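Local structure of aromatic-L-amino-acid decarboxylase (Catharanthus roseus, 6EEW) at residues M140-Q145 against K377-L382; T265-V270 against P419-L424; I284-A289 against E308-L313. The protein catalyses the pyridoxal 5'-phosphate-dependent decarboxylation of L-tryptophan to tryptamine and of 5-hydroxy-L-tryptophan to serotonin, working as a homodimer. All blocks are in the same frame, centred on the assembly; numbering follows the deposited sequence.

Contact 1 (M140-Q145 against K377-L382); sequences MDWLAQ and KLWLIL
Trp142 and Trp379 make the close end of this helix-helix contact. The six-membered ring of Trp142 meets the CD1-NE1 edge of Trp379 obliquely, with planes at 49°. Trp142 CH2 comes to 3.7 Å from Trp379 NE1, and lies beside the Trp379 ring near its plane. Trp379 can present this edge because its CG stands anti to the backbone N (chi1 -172°), which swings the CD1-NE1 side of the indole over to Trp142. Farther along the same rim of Trp142, Leu382 runs past in the opposite direction and sets CD1 near the ring plane, 4.0 Å from Trp142 CE3. The looser part is aliphatic. Leu143 divides its two methyls between partners, CD1 lying 4.2 Å from Leu382 CD2 and CD2 4.2 Å from Leu378 CD1, and it crosses both leucines at about a right angle. No hydrogen bond joins the segments, whose axes approach to 11.0 Å at 45°, so side chains alone fill the gap. The partly exposed flank belongs to Gln145, which takes no part in the helix-helix packing: its NE2 bonds Asp141 O from above the carbonyl plane and also reaches Glu65 O of the second subunit. Trp142 NE1 donates to Pro64 O of that subunit, which should limit turning of the indole. Helix 130-146 and helix 375-409 meet here over strand 328-332, where Leu143 and Leu378 both rest on Cys329, while Trp379 packs against Ile81 of the second subunit.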
ATOM      1  N   MET A 140     -13.817   8.905   7.633  1.00 48.11           N
ATOM      2  CA  MET A 140     -14.634   7.868   7.024  1.00 47.15           C
ATOM      3  C   MET A 140     -16.110   8.084   7.322  1.00 50.97           C
ATOM      4  O   MET A 140     -16.957   7.846   6.459  1.00 48.44           O
ATOM      5  CB  MET A 140     -14.174   6.482   7.482  1.00 43.49           C
ATOM      6  CG  MET A 140     -12.863   6.051   6.839  1.00 47.89           C
ATOM      7  SD  MET A 140     -12.972   5.867   5.044  1.00 47.84           S
ATOM      8  CE  MET A 140     -13.818   4.309   4.876  1.00 39.69           C
ATOM      9  N   ASP A 141     -16.437   8.583   8.517  1.00 52.60           N
ATOM     10  CA  ASP A 141     -17.836   8.882   8.810  1.00 46.15           C
ATOM     11  C   ASP A 141     -18.329  10.115   8.029  1.00 49.75           C
ATOM     12  O   ASP A 141     -19.472  10.140   7.543  1.00 43.79           O
ATOM     13  CB  ASP A 141     -18.015   9.075  10.317  1.00 50.20           C
ATOM     14  CG  ASP A 141     -18.205   7.752  11.072  1.00 53.99           C
ATOM     15  OD1 ASP A 141     -18.049   6.670  10.469  1.00 54.77           O
ATOM     16  OD2 ASP A 141     -18.516   7.793  12.284  1.00 54.45           O
ATOM     17  N   TRP A 142     -17.480  11.137   7.880  1.00 43.77           N
ATOM     18  CA  TRP A 142     -17.804  12.270   7.010  1.00 40.86           C
ATOM     19  C   TRP A 142     -18.177  11.800   5.622  1.00 41.72           C
ATOM     20  O   TRP A 142     -19.238  12.139   5.084  1.00 44.59           O
ATOM     21  CB  TRP A 142     -16.609  13.212   6.881  1.00 31.45           C
ATOM     22  CG  TRP A 142     -16.469  14.181   7.966  1.00 33.89           C
ATOM     23  CD1 TRP A 142     -17.025  14.110   9.196  1.00 31.06           C
ATOM     24  CD2 TRP A 142     -15.694  15.377   7.933  1.00 29.75           C
ATOM     25  NE1 TRP A 142     -16.649  15.203   9.951  1.00 32.89           N
ATOM     26  CE2 TRP A 142     -15.836  16.001   9.190  1.00 35.13           C
ATOM     27  CE3 TRP A 142     -14.907  15.992   6.956  1.00 32.98           C
ATOM     28  CZ2 TRP A 142     -15.219  17.210   9.500  1.00 32.15           C
ATOM     29  CZ3 TRP A 142     -14.290  17.197   7.260  1.00 34.36           C
ATOM     30  CH2 TRP A 142     -14.453  17.798   8.523  1.00 33.10           C
ATOM     31  N   LEU A 143     -17.279  11.034   5.013  1.00 38.17           N
ATOM     32  CA  LEU A 143     -17.499  10.603   3.646  1.00 44.73           C
ATOM     33  C   LEU A 143     -18.728   9.720   3.551  1.00 47.17           C
ATOM     34  O   LEU A 143     -19.535   9.863   2.628  1.00 48.30           O
ATOM     35  CB  LEU A 143     -16.255   9.903   3.137  1.00 44.44           C
ATOM     36  CG  LEU A 143     -15.889  10.135   1.685  1.00 53.63           C
ATOM     37  CD1 LEU A 143     -16.041  11.585   1.358  1.00 55.88           C
ATOM     38  CD2 LEU A 143     -14.430   9.705   1.510  1.00 61.57           C
ATOM     39  N   ALA A 144     -18.915   8.834   4.532  1.00 50.22           N
ATOM     40  CA  ALA A 144     -20.092   7.981   4.534  1.00 41.03           C
ATOM     41  C   ALA A 144     -21.366   8.815   4.513  1.00 49.83           C
ATOM     42  O   ALA A 144     -22.331   8.468   3.818  1.00 38.72           O
ATOM     43  CB  ALA A 144     -20.064   7.069   5.758  1.00 36.63           C
ATOM     44  N   GLN A 145     -21.393   9.907   5.287  1.00 58.11           N
ATOM     45  CA  GLN A 145     -22.569  10.772   5.308  1.00 52.31           C
ATOM     46  C   GLN A 145     -22.752  11.506   3.985  1.00 54.32           C
ATOM     47  O   GLN A 145     -23.885  11.666   3.507  1.00 50.51           O
ATOM     48  CB  GLN A 145     -22.464  11.790   6.439  1.00 53.10           C
ATOM     49  CG  GLN A 145     -22.425  11.203   7.823  1.00 53.09           C
ATOM     50  CD  GLN A 145     -22.127  12.276   8.852  1.00 56.35           C
ATOM     51  OE1 GLN A 145     -22.993  13.078   9.176  1.00 63.30           O
ATOM     52  NE2 GLN A 145     -20.886  12.329   9.327  1.00 47.65           N
ATOM     53  N   LYS A 377      -4.784  13.750   4.114  1.00 45.89           N
ATOM     54  CA  LYS A 377      -5.023  14.414   2.845  1.00 51.02           C
ATOM     55  C   LYS A 377      -6.507  14.406   2.489  1.00 50.36           C
ATOM     56  O   LYS A 377      -7.002  15.381   1.917  1.00 52.16           O
ATOM     57  CB  LYS A 377      -4.173  13.760   1.753  1.00 48.36           C
ATOM     58  CG  LYS A 377      -4.557  12.325   1.403  1.00 40.09           C
ATOM     59  CD  LYS A 377      -3.739  11.852   0.207  1.00 36.16           C
ATOM     60  CE  LYS A 377      -3.965  10.383  -0.118  1.00 33.43           C
ATOM     61  NZ  LYS A 377      -3.162   9.938  -1.329  1.00 34.37           N
ATOM     62  N   LEU A 378      -7.243  13.347   2.846  1.00 46.20           N
ATOM     63  CA  LEU A 378      -8.689  13.353   2.602  1.00 54.65           C
ATOM     64  C   LEU A 378      -9.376  14.449   3.409  1.00 52.14           C
ATOM     65  O   LEU A 378     -10.220  15.191   2.886  1.00 44.19           O
ATOM     66  CB  LEU A 378      -9.309  12.005   2.950  1.00 49.71           C
ATOM     67  CG  LEU A 378      -9.366  10.897   1.904  1.00 50.63           C
ATOM     68  CD1 LEU A 378     -10.352   9.836   2.398  1.00 41.86           C
ATOM     69  CD2 LEU A 378      -9.766  11.437   0.530  1.00 51.45           C
ATOM     70  N   TRP A 379      -9.056  14.529   4.704  1.00 47.07           N
ATOM     71  CA  TRP A 379      -9.554  15.608   5.549  1.00 46.44           C
ATOM     72  C   TRP A 379      -9.286  16.962   4.915  1.00 52.10           C
ATOM     73  O   TRP A 379     -10.175  17.819   4.857  1.00 52.05           O
ATOM     74  CB  TRP A 379      -8.904  15.517   6.923  1.00 41.24           C
ATOM     75  CG  TRP A 379      -9.446  16.442   7.966  1.00 40.27           C
ATOM     76  CD1 TRP A 379     -10.749  16.599   8.334  1.00 42.39           C
ATOM     77  CD2 TRP A 379      -8.679  17.299   8.832  1.00 36.60           C
ATOM     78  NE1 TRP A 379     -10.846  17.524   9.357  1.00 43.34           N
ATOM     79  CE2 TRP A 379      -9.588  17.961   9.681  1.00 43.05           C
ATOM     80  CE3 TRP A 379      -7.311  17.579   8.958  1.00 35.02           C
ATOM     81  CZ2 TRP A 379      -9.173  18.875  10.647  1.00 46.93           C
ATOM     82  CZ3 TRP A 379      -6.900  18.486   9.915  1.00 38.86           C
ATOM     83  CH2 TRP A 379      -7.827  19.125  10.747  1.00 47.81           C
ATOM     84  N   LEU A 380      -8.052  17.179   4.448  1.00 51.26           N
ATOM     85  CA  LEU A 380      -7.737  18.467   3.846  1.00 47.90           C
ATOM     86  C   LEU A 380      -8.542  18.684   2.578  1.00 45.06           C
ATOM     87  O   LEU A 380      -8.958  19.803   2.313  1.00 45.37           O
ATOM     88  CB  LEU A 380      -6.243  18.593   3.545  1.00 44.28           C
ATOM     89  CG  LEU A 380      -5.380  19.277   4.620  1.00 41.44           C
ATOM     90  CD1 LEU A 380      -5.558  18.541   5.943  1.00 38.12           C
ATOM     91  CD2 LEU A 380      -3.915  19.293   4.218  1.00 38.29           C
ATOM     92  N   ILE A 381      -8.814  17.633   1.808  1.00 43.38           N
ATOM     93  CA  ILE A 381      -9.626  17.801   0.602  1.00 48.09           C
ATOM     94  C   ILE A 381     -11.027  18.282   0.968  1.00 51.20           C
ATOM     95  O   ILE A 381     -11.524  19.305   0.463  1.00 50.32           O
ATOM     96  CB  ILE A 381      -9.688  16.479  -0.180  1.00 49.99           C
ATOM     97  CG1 ILE A 381      -8.302  16.067  -0.676  1.00 52.49           C
ATOM     98  CG2 ILE A 381     -10.691  16.575  -1.326  1.00 44.35           C
ATOM     99  CD1 ILE A 381      -8.291  14.692  -1.343  1.00 53.50           C
ATOM    100  N   LEU A 382     -11.687  17.528   1.843  1.00 46.58           N
ATOM    101  CA  LEU A 382     -13.033  17.874   2.269  1.00 45.31           C
ATOM    102  C   LEU A 382     -13.080  19.287   2.839  1.00 48.46           C
ATOM    103  O   LEU A 382     -13.905  20.113   2.422  1.00 50.84           O
ATOM    104  CB  LEU A 382     -13.525  16.839   3.273  1.00 38.27           C
ATOM    105  CG  LEU A 382     -13.540  15.512   2.520  1.00 39.04           C
ATOM    106  CD1 LEU A 382     -13.708  14.356   3.483  1.00 31.71           C
ATOM    107  CD2 LEU A 382     -14.663  15.528   1.500  1.00 30.19           C
TER

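Contact 2 (T265-V270 against P419-L424); sequences TATDPV and PRNFSL
Thr265 pushes its side chain into the turn formed by Asn421, Phe422 and Leu424. Its CB lies 4.1 Å from Phe422 CD2, near the plane of that ring. Beyond it the branches part: CG2 packs on Leu424 CD2 at 3.7 Å, while OG1, set between the backbone N and the carbonyl carbon (chi1 56°), also lies against Leu424 CD2 and accepts a hydrogen bond of 3.2 Å from a water. The same water takes the N-H of Phe422 and donates to Leu424 O, bridging the two segments. Asn421 and Phe422 sit in the hairpin connection between strands 414-416 and 424-429 of the four-stranded antiparallel sheet, and Leu424 opens the second strand, whereas Thr265 belongs to the loop following strand 251-258 of the central seven-stranded sheet, close to Thr262, a probable cofactor-binding residue. The direct hydrogen bond between the two segments runs from Asn421 ND2 to Thr265 O, 2.7 Å long with an N-H...O angle of 147°. The oxygen lies close to the amide plane, although the donor is tilted 30° from the carbonyl plane. Putting an alanine here removes that amide and would probably leave Thr265 O without this donor, the 265-270 loop less firmly held. Farther along, Thr267 CG2 meets the edge of Phe422, 3.8 Å from CE2.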
ATOM      1  N   THR A 265     -17.683   1.498 -18.097  1.00 51.19           N
ATOM      2  CA  THR A 265     -18.418   1.987 -16.931  1.00 48.91           C
ATOM      3  C   THR A 265     -19.855   1.473 -16.952  1.00 50.88           C
ATOM      4  O   THR A 265     -20.812   2.216 -16.720  1.00 58.74           O
ATOM      5  CB  THR A 265     -18.366   3.516 -16.807  1.00 50.62           C
ATOM      6  OG1 THR A 265     -18.859   4.150 -17.995  1.00 50.83           O
ATOM      7  CG2 THR A 265     -16.956   3.984 -16.534  1.00 45.41           C
ATOM      8  N   ALA A 266     -20.006   0.187 -17.272  1.00 43.56           N
ATOM      9  CA  ALA A 266     -21.257  -0.509 -17.001  1.00 48.41           C
ATOM     10  C   ALA A 266     -21.600  -0.401 -15.518  1.00 45.66           C
ATOM     11  O   ALA A 266     -20.760  -0.073 -14.680  1.00 48.54           O
ATOM     12  CB  ALA A 266     -21.156  -1.976 -17.414  1.00 44.65           C
ATOM     13  N   THR A 267     -22.869  -0.637 -15.195  1.00 46.05           N
ATOM     14  CA  THR A 267     -23.353  -0.498 -13.824  1.00 48.39           C
ATOM     15  C   THR A 267     -24.157  -1.730 -13.447  1.00 53.65           C
ATOM     16  O   THR A 267     -25.185  -2.019 -14.072  1.00 59.44           O
ATOM     17  CB  THR A 267     -24.222   0.762 -13.660  1.00 48.93           C
ATOM     18  OG1 THR A 267     -25.244   0.771 -14.659  1.00 59.00           O
ATOM     19  CG2 THR A 267     -23.417   2.032 -13.798  1.00 41.75           C
ATOM     20  N   ASP A 268     -23.698  -2.442 -12.445  1.00 47.98           N
ATOM     21  CA  ASP A 268     -24.500  -3.548 -11.945  1.00 50.71           C
ATOM     22  C   ASP A 268     -25.568  -3.015 -11.005  1.00 44.09           C
ATOM     23  O   ASP A 268     -25.290  -2.114 -10.210  1.00 46.85           O
ATOM     24  CB  ASP A 268     -23.624  -4.564 -11.218  1.00 59.10           C
ATOM     25  CG  ASP A 268     -22.554  -5.154 -12.110  1.00 69.01           C
ATOM     26  OD1 ASP A 268     -22.874  -5.506 -13.267  1.00 65.11           O
ATOM     27  OD2 ASP A 268     -21.391  -5.245 -11.654  1.00 79.48           O
ATOM     28  N   PRO A 269     -26.786  -3.567 -11.055  1.00 50.59           N
ATOM     29  CA  PRO A 269     -27.895  -2.996 -10.274  1.00 52.68           C
ATOM     30  C   PRO A 269     -27.785  -3.415  -8.817  1.00 53.36           C
ATOM     31  O   PRO A 269     -28.069  -4.562  -8.460  1.00 49.70           O
ATOM     32  CB  PRO A 269     -29.141  -3.584 -10.960  1.00 51.66           C
ATOM     33  CG  PRO A 269     -28.682  -4.900 -11.498  1.00 53.72           C
ATOM     34  CD  PRO A 269     -27.213  -4.717 -11.870  1.00 52.96           C
ATOM     35  N   VAL A 270     -27.368  -2.476  -7.966  1.00 50.85           N
ATOM     36  CA  VAL A 270     -27.162  -2.791  -6.555  1.00 51.38           C
ATOM     37  C   VAL A 270     -28.455  -3.261  -5.904  1.00 55.42           C
ATOM     38  O   VAL A 270     -28.458  -4.219  -5.122  1.00 56.12           O
ATOM     39  CB  VAL A 270     -26.575  -1.572  -5.819  1.00 54.47           C
ATOM     40  CG1 VAL A 270     -26.642  -1.787  -4.325  1.00 53.56           C
ATOM     41  CG2 VAL A 270     -25.136  -1.329  -6.262  1.00 57.51           C
ATOM     42  N   PRO A 419     -24.370   3.503 -23.589  1.00 56.39           N
ATOM     43  CA  PRO A 419     -24.741   4.794 -22.997  1.00 60.36           C
ATOM     44  C   PRO A 419     -23.630   5.341 -22.109  1.00 56.46           C
ATOM     45  O   PRO A 419     -22.962   4.597 -21.391  1.00 57.57           O
ATOM     46  CB  PRO A 419     -26.015   4.474 -22.199  1.00 54.46           C
ATOM     47  CG  PRO A 419     -26.517   3.191 -22.781  1.00 56.89           C
ATOM     48  CD  PRO A 419     -25.304   2.432 -23.211  1.00 56.24           C
ATOM     49  N   ARG A 420     -23.438   6.658 -22.173  1.00 57.89           N
ATOM     50  CA  ARG A 420     -22.504   7.358 -21.299  1.00 61.46           C
ATOM     51  C   ARG A 420     -23.159   7.539 -19.936  1.00 62.52           C
ATOM     52  O   ARG A 420     -24.096   8.329 -19.802  1.00 57.90           O
ATOM     53  CB  ARG A 420     -22.112   8.705 -21.907  1.00 61.58           C
ATOM     54  CG  ARG A 420     -21.248   9.568 -20.988  1.00 56.67           C
ATOM     55  CD  ARG A 420     -21.408  11.061 -21.258  1.00 50.13           C
ATOM     56  NE  ARG A 420     -22.789  11.491 -21.090  1.00 56.10           N
ATOM     57  CZ  ARG A 420     -23.377  11.694 -19.916  1.00 57.36           C
ATOM     58  NH1 ARG A 420     -22.715  11.499 -18.786  1.00 60.21           N
ATOM     59  NH2 ARG A 420     -24.641  12.072 -19.871  1.00 52.77           N
ATOM     60  N   ASN A 421     -22.674   6.806 -18.926  1.00 56.36           N
ATOM     61  CA  ASN A 421     -23.228   6.894 -17.578  1.00 53.49           C
ATOM     62  C   ASN A 421     -22.561   7.962 -16.728  1.00 49.34           C
ATOM     63  O   ASN A 421     -23.198   8.521 -15.832  1.00 46.39           O
ATOM     64  CB  ASN A 421     -23.063   5.560 -16.847  1.00 60.65           C
ATOM     65  CG  ASN A 421     -23.763   4.414 -17.540  1.00 65.87           C
ATOM     66  OD1 ASN A 421     -24.923   4.529 -17.942  1.00 63.16           O
ATOM     67  ND2 ASN A 421     -23.055   3.296 -17.686  1.00 68.44           N
ATOM     68  N   PHE A 422     -21.283   8.231 -16.959  1.00 55.14           N
ATOM     69  CA  PHE A 422     -20.536   9.166 -16.134  1.00 55.06           C
ATOM     70  C   PHE A 422     -19.661  10.043 -17.021  1.00 59.61           C
ATOM     71  O   PHE A 422     -20.168  10.812 -17.842  1.00 56.89           O
ATOM     72  CB  PHE A 422     -19.702   8.395 -15.100  1.00 54.08           C
ATOM     73  CG  PHE A 422     -20.513   7.433 -14.263  1.00 45.76           C
ATOM     74  CD1 PHE A 422     -21.206   7.877 -13.146  1.00 46.82           C
ATOM     75  CD2 PHE A 422     -20.608   6.098 -14.610  1.00 42.74           C
ATOM     76  CE1 PHE A 422     -21.957   6.998 -12.372  1.00 39.02           C
ATOM     77  CE2 PHE A 422     -21.352   5.215 -13.841  1.00 43.92           C
ATOM     78  CZ  PHE A 422     -22.029   5.675 -12.715  1.00 40.99           C
ATOM     79  N   SER A 423     -18.340   9.942 -16.861  1.00 61.39           N
ATOM     80  CA  SER A 423     -17.406  10.800 -17.576  1.00 54.84           C
ATOM     81  C   SER A 423     -16.722  10.096 -18.747  1.00 50.07           C
ATOM     82  O   SER A 423     -15.901  10.715 -19.435  1.00 56.09           O
ATOM     83  CB  SER A 423     -16.359  11.357 -16.611  1.00 55.93           C
ATOM     84  OG  SER A 423     -15.346  12.010 -17.338  1.00 67.21           O
ATOM     85  N   LEU A 424     -17.005   8.816 -18.965  1.00 39.27           N
ATOM     86  CA  LEU A 424     -16.321   8.031 -19.987  1.00 43.35           C
ATOM     87  C   LEU A 424     -17.246   7.867 -21.177  1.00 44.03           C
ATOM     88  O   LEU A 424     -18.390   7.435 -21.010  1.00 39.65           O
ATOM     89  CB  LEU A 424     -15.905   6.656 -19.451  1.00 41.32           C
ATOM     90  CG  LEU A 424     -15.681   5.597 -20.529  1.00 44.93           C
ATOM     91  CD1 LEU A 424     -14.472   5.936 -21.392  1.00 46.26           C
ATOM     92  CD2 LEU A 424     -15.545   4.214 -19.911  1.00 46.51           C
TER
HETATM   93  O   HOH W   1     -19.356   7.215 -18.672  1.00 52.19           O

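Contact 3 (I284-A289 against E308-L313); sequences IHVDAA and ERVDSL
Val286 and Val310 interlock through their methyls: Val286 CG2 fits against the fork of Val310, 4.0 Å from both CG1 and CG2, the two side chains crossing at about a right angle. Ile284 CG2 extends this surface, touching Val310 CG2. Next along the strand, the shallow hollow between Val286 CG1 and Ala288 CB receives Leu313 CD1, at 3.7 Å and 4.0 Å respectively. With CG anti to the backbone N (chi1 161°), Leu313 can bring this methyl back toward the neighbouring strand. On the opposite face of the sheet the matched pair is polar: His285 ND1 and Ser312 OG are hydrogen-bonded at 2.6 Å, with the hydroxyl in the plane of the imidazole. Ser312 OG is also bonded by Trp283 NE1. The ring is gripped at its second nitrogen too, since NE2 bonds Ser314 OG, which should fix its rotation. Backbone bonds set the register: Ile284 O accepts from Asp311 N and Ser312 N, and Val286 N donates to Ser312 O at 2.8 Å. The bridges His285-Ser312 and Val286-Leu313 are parallel, as expected for neighbouring strands of a beta-alpha-beta unit, here strand 283-287, helix 298-301 and strand 312-315 in the central sheet of a pyridoxal phosphate-dependent decarboxylase.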
ATOM      1  N   ILE A 284     -22.088  -9.534  -0.458  1.00 45.59           N
ATOM      2  CA  ILE A 284     -22.039  -8.670  -1.627  1.00 46.71           C
ATOM      3  C   ILE A 284     -21.159  -7.467  -1.328  1.00 43.53           C
ATOM      4  O   ILE A 284     -21.367  -6.743  -0.340  1.00 45.52           O
ATOM      5  CB  ILE A 284     -23.445  -8.253  -2.093  1.00 49.23           C
ATOM      6  CG1 ILE A 284     -23.332  -7.357  -3.331  1.00 50.37           C
ATOM      7  CG2 ILE A 284     -24.250  -7.631  -0.950  1.00 49.38           C
ATOM      8  CD1 ILE A 284     -24.662  -7.080  -3.984  1.00 50.22           C
ATOM      9  N   HIS A 285     -20.170  -7.262  -2.188  1.00 40.49           N
ATOM     10  CA  HIS A 285     -19.278  -6.123  -2.104  1.00 51.36           C
ATOM     11  C   HIS A 285     -19.478  -5.298  -3.358  1.00 58.64           C
ATOM     12  O   HIS A 285     -19.492  -5.843  -4.469  1.00 64.58           O
ATOM     13  CB  HIS A 285     -17.804  -6.545  -1.979  1.00 41.92           C
ATOM     14  CG  HIS A 285     -16.854  -5.398  -2.095  1.00 38.24           C
ATOM     15  ND1 HIS A 285     -16.466  -4.638  -1.012  1.00 38.92           N
ATOM     16  CD2 HIS A 285     -16.265  -4.835  -3.180  1.00 37.88           C
ATOM     17  CE1 HIS A 285     -15.664  -3.666  -1.423  1.00 39.27           C
ATOM     18  NE2 HIS A 285     -15.524  -3.768  -2.734  1.00 37.36           N
ATOM     19  N   VAL A 286     -19.640  -3.997  -3.180  1.00 55.98           N
ATOM     20  CA  VAL A 286     -19.804  -3.076  -4.290  1.00 49.74           C
ATOM     21  C   VAL A 286     -18.460  -2.406  -4.530  1.00 49.27           C
ATOM     22  O   VAL A 286     -17.956  -1.658  -3.676  1.00 40.59           O
ATOM     23  CB  VAL A 286     -20.922  -2.065  -4.026  1.00 45.74           C
ATOM     24  CG1 VAL A 286     -20.946  -1.026  -5.112  1.00 43.70           C
ATOM     25  CG2 VAL A 286     -22.260  -2.809  -3.965  1.00 43.51           C
ATOM     26  N   ASP A 287     -17.877  -2.713  -5.692  1.00 43.64           N
ATOM     27  CA  ASP A 287     -16.659  -2.061  -6.168  1.00 42.90           C
ATOM     28  C   ASP A 287     -17.083  -0.801  -6.913  1.00 40.57           C
ATOM     29  O   ASP A 287     -17.585  -0.870  -8.038  1.00 43.32           O
ATOM     30  CB  ASP A 287     -15.850  -2.985  -7.072  1.00 46.13           C
ATOM     31  CG  ASP A 287     -14.628  -2.289  -7.674  1.00 49.20           C
ATOM     32  OD1 ASP A 287     -14.219  -1.220  -7.155  1.00 46.68           O
ATOM     33  OD2 ASP A 287     -14.060  -2.811  -8.658  1.00 45.12           O
ATOM     34  N   ALA A 288     -16.906   0.349  -6.270  1.00 42.51           N
ATOM     35  CA  ALA A 288     -17.178   1.618  -6.922  1.00 44.35           C
ATOM     36  C   ALA A 288     -15.892   2.418  -7.012  1.00 50.04           C
ATOM     37  O   ALA A 288     -15.853   3.582  -6.599  1.00 59.16           O
ATOM     38  CB  ALA A 288     -18.261   2.396  -6.173  1.00 42.97           C
ATOM     39  N   ALA A 289     -14.825   1.791  -7.517  1.00 43.64           N
ATOM     40  CA  ALA A 289     -13.537   2.472  -7.556  1.00 44.52           C
ATOM     41  C   ALA A 289     -13.658   3.837  -8.223  1.00 46.26           C
ATOM     42  O   ALA A 289     -13.287   4.862  -7.643  1.00 41.78           O
ATOM     43  CB  ALA A 289     -12.508   1.622  -8.291  1.00 48.36           C
ATOM     44  N   GLU A 308     -28.168  -0.398   1.860  1.00 59.66           N
ATOM     45  CA  GLU A 308     -28.387  -0.898   3.213  1.00 59.74           C
ATOM     46  C   GLU A 308     -28.381  -2.420   3.285  1.00 56.19           C
ATOM     47  O   GLU A 308     -28.112  -2.972   4.355  1.00 58.58           O
ATOM     48  CB  GLU A 308     -29.691  -0.337   3.787  1.00 58.58           C
ATOM     49  CG  GLU A 308     -30.945  -0.669   2.997  1.00 51.60           C
ATOM     50  CD  GLU A 308     -31.251   0.388   1.943  1.00 65.02           C
ATOM     51  OE1 GLU A 308     -30.380   1.251   1.687  1.00 71.30           O
ATOM     52  OE2 GLU A 308     -32.371   0.372   1.382  1.00 72.16           O
ATOM     53  N   ARG A 309     -28.643  -3.112   2.177  1.00 53.36           N
ATOM     54  CA  ARG A 309     -28.584  -4.568   2.174  1.00 55.71           C
ATOM     55  C   ARG A 309     -27.189  -5.097   1.876  1.00 56.97           C
ATOM     56  O   ARG A 309     -26.969  -6.314   1.952  1.00 58.53           O
ATOM     57  CB  ARG A 309     -29.549  -5.145   1.138  1.00 56.70           C
ATOM     58  CG  ARG A 309     -31.010  -4.969   1.459  1.00 62.17           C
ATOM     59  CD  ARG A 309     -31.872  -5.672   0.413  1.00 64.47           C
ATOM     60  NE  ARG A 309     -31.782  -5.020  -0.892  1.00 61.75           N
ATOM     61  CZ  ARG A 309     -32.520  -3.975  -1.255  1.00 60.20           C
ATOM     62  NH1 ARG A 309     -33.393  -3.452  -0.402  1.00 61.58           N
ATOM     63  NH2 ARG A 309     -32.380  -3.439  -2.463  1.00 53.67           N
ATOM     64  N   VAL A 310     -26.264  -4.225   1.549  1.00 47.99           N
ATOM     65  CA  VAL A 310     -24.972  -4.596   0.999  1.00 51.21           C
ATOM     66  C   VAL A 310     -23.967  -4.851   2.112  1.00 49.24           C
ATOM     67  O   VAL A 310     -24.034  -4.276   3.205  1.00 47.01           O
ATOM     68  CB  VAL A 310     -24.490  -3.507   0.023  1.00 48.97           C
ATOM     69  CG1 VAL A 310     -22.981  -3.543  -0.091  1.00 47.47           C
ATOM     70  CG2 VAL A 310     -25.105  -3.771  -1.334  1.00 40.17           C
ATOM     71  N   ASP A 311     -23.022  -5.743   1.833  1.00 47.35           N
ATOM     72  CA  ASP A 311     -22.058  -6.106   2.859  1.00 45.53           C
ATOM     73  C   ASP A 311     -20.881  -5.146   2.899  1.00 49.65           C
ATOM     74  O   ASP A 311     -20.514  -4.662   3.972  1.00 49.20           O
ATOM     75  CB  ASP A 311     -21.557  -7.520   2.614  1.00 52.21           C
ATOM     76  CG  ASP A 311     -22.644  -8.530   2.740  1.00 56.77           C
ATOM     77  OD1 ASP A 311     -23.142  -8.741   3.868  1.00 57.09           O
ATOM     78  OD2 ASP A 311     -23.004  -9.106   1.696  1.00 63.98           O
ATOM     79  N   SER A 312     -20.330  -4.778   1.746  1.00 51.52           N
ATOM     80  CA  SER A 312     -19.221  -3.835   1.802  1.00 43.67           C
ATOM     81  C   SER A 312     -19.236  -2.959   0.568  1.00 43.80           C
ATOM     82  O   SER A 312     -19.876  -3.278  -0.439  1.00 39.98           O
ATOM     83  CB  SER A 312     -17.859  -4.541   1.958  1.00 39.09           C
ATOM     84  OG  SER A 312     -17.671  -5.649   1.071  1.00 36.81           O
ATOM     85  N   LEU A 313     -18.548  -1.820   0.677  1.00 41.20           N
ATOM     86  CA  LEU A 313     -18.481  -0.860  -0.417  1.00 41.09           C
ATOM     87  C   LEU A 313     -17.094  -0.242  -0.474  1.00 46.69           C
ATOM     88  O   LEU A 313     -16.474  -0.000   0.565  1.00 50.74           O
ATOM     89  CB  LEU A 313     -19.548   0.237  -0.259  1.00 44.07           C
ATOM     90  CG  LEU A 313     -19.304   1.520  -1.049  1.00 45.27           C
ATOM     91  CD1 LEU A 313     -19.610   1.296  -2.529  1.00 41.15           C
ATOM     92  CD2 LEU A 313     -20.151   2.639  -0.470  1.00 40.54           C
TER

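How the contacts relate
All three contacts join segments of the same decarboxylase domain, and contact 2 lies nearest the bound tryptophan, about 8 Å from the Thr265 side chain to the ligand. Contacts 2 and 3, centres 16 Å apart, touch: Val270 CG1 lies 3.9 Å from Val310 CG2 and Val270 CG2 4.0 Å from Val286 CG2, so the start of helix 270-280 packs on strand 283-287 and the loop leading into 312-315. Contact 1 touches neither, its centre 19 Å from that of contact 3 and 24 Å from that of contact 2. Along the chain, contact 3 falls between the segments of both others, while those of contacts 1 and 2 alternate. The central sheet links them: contact 3 lies within it, contact 1 packs on its strand 328-332, and contact 2 ties a loop following strand 251-258 to the second sheet.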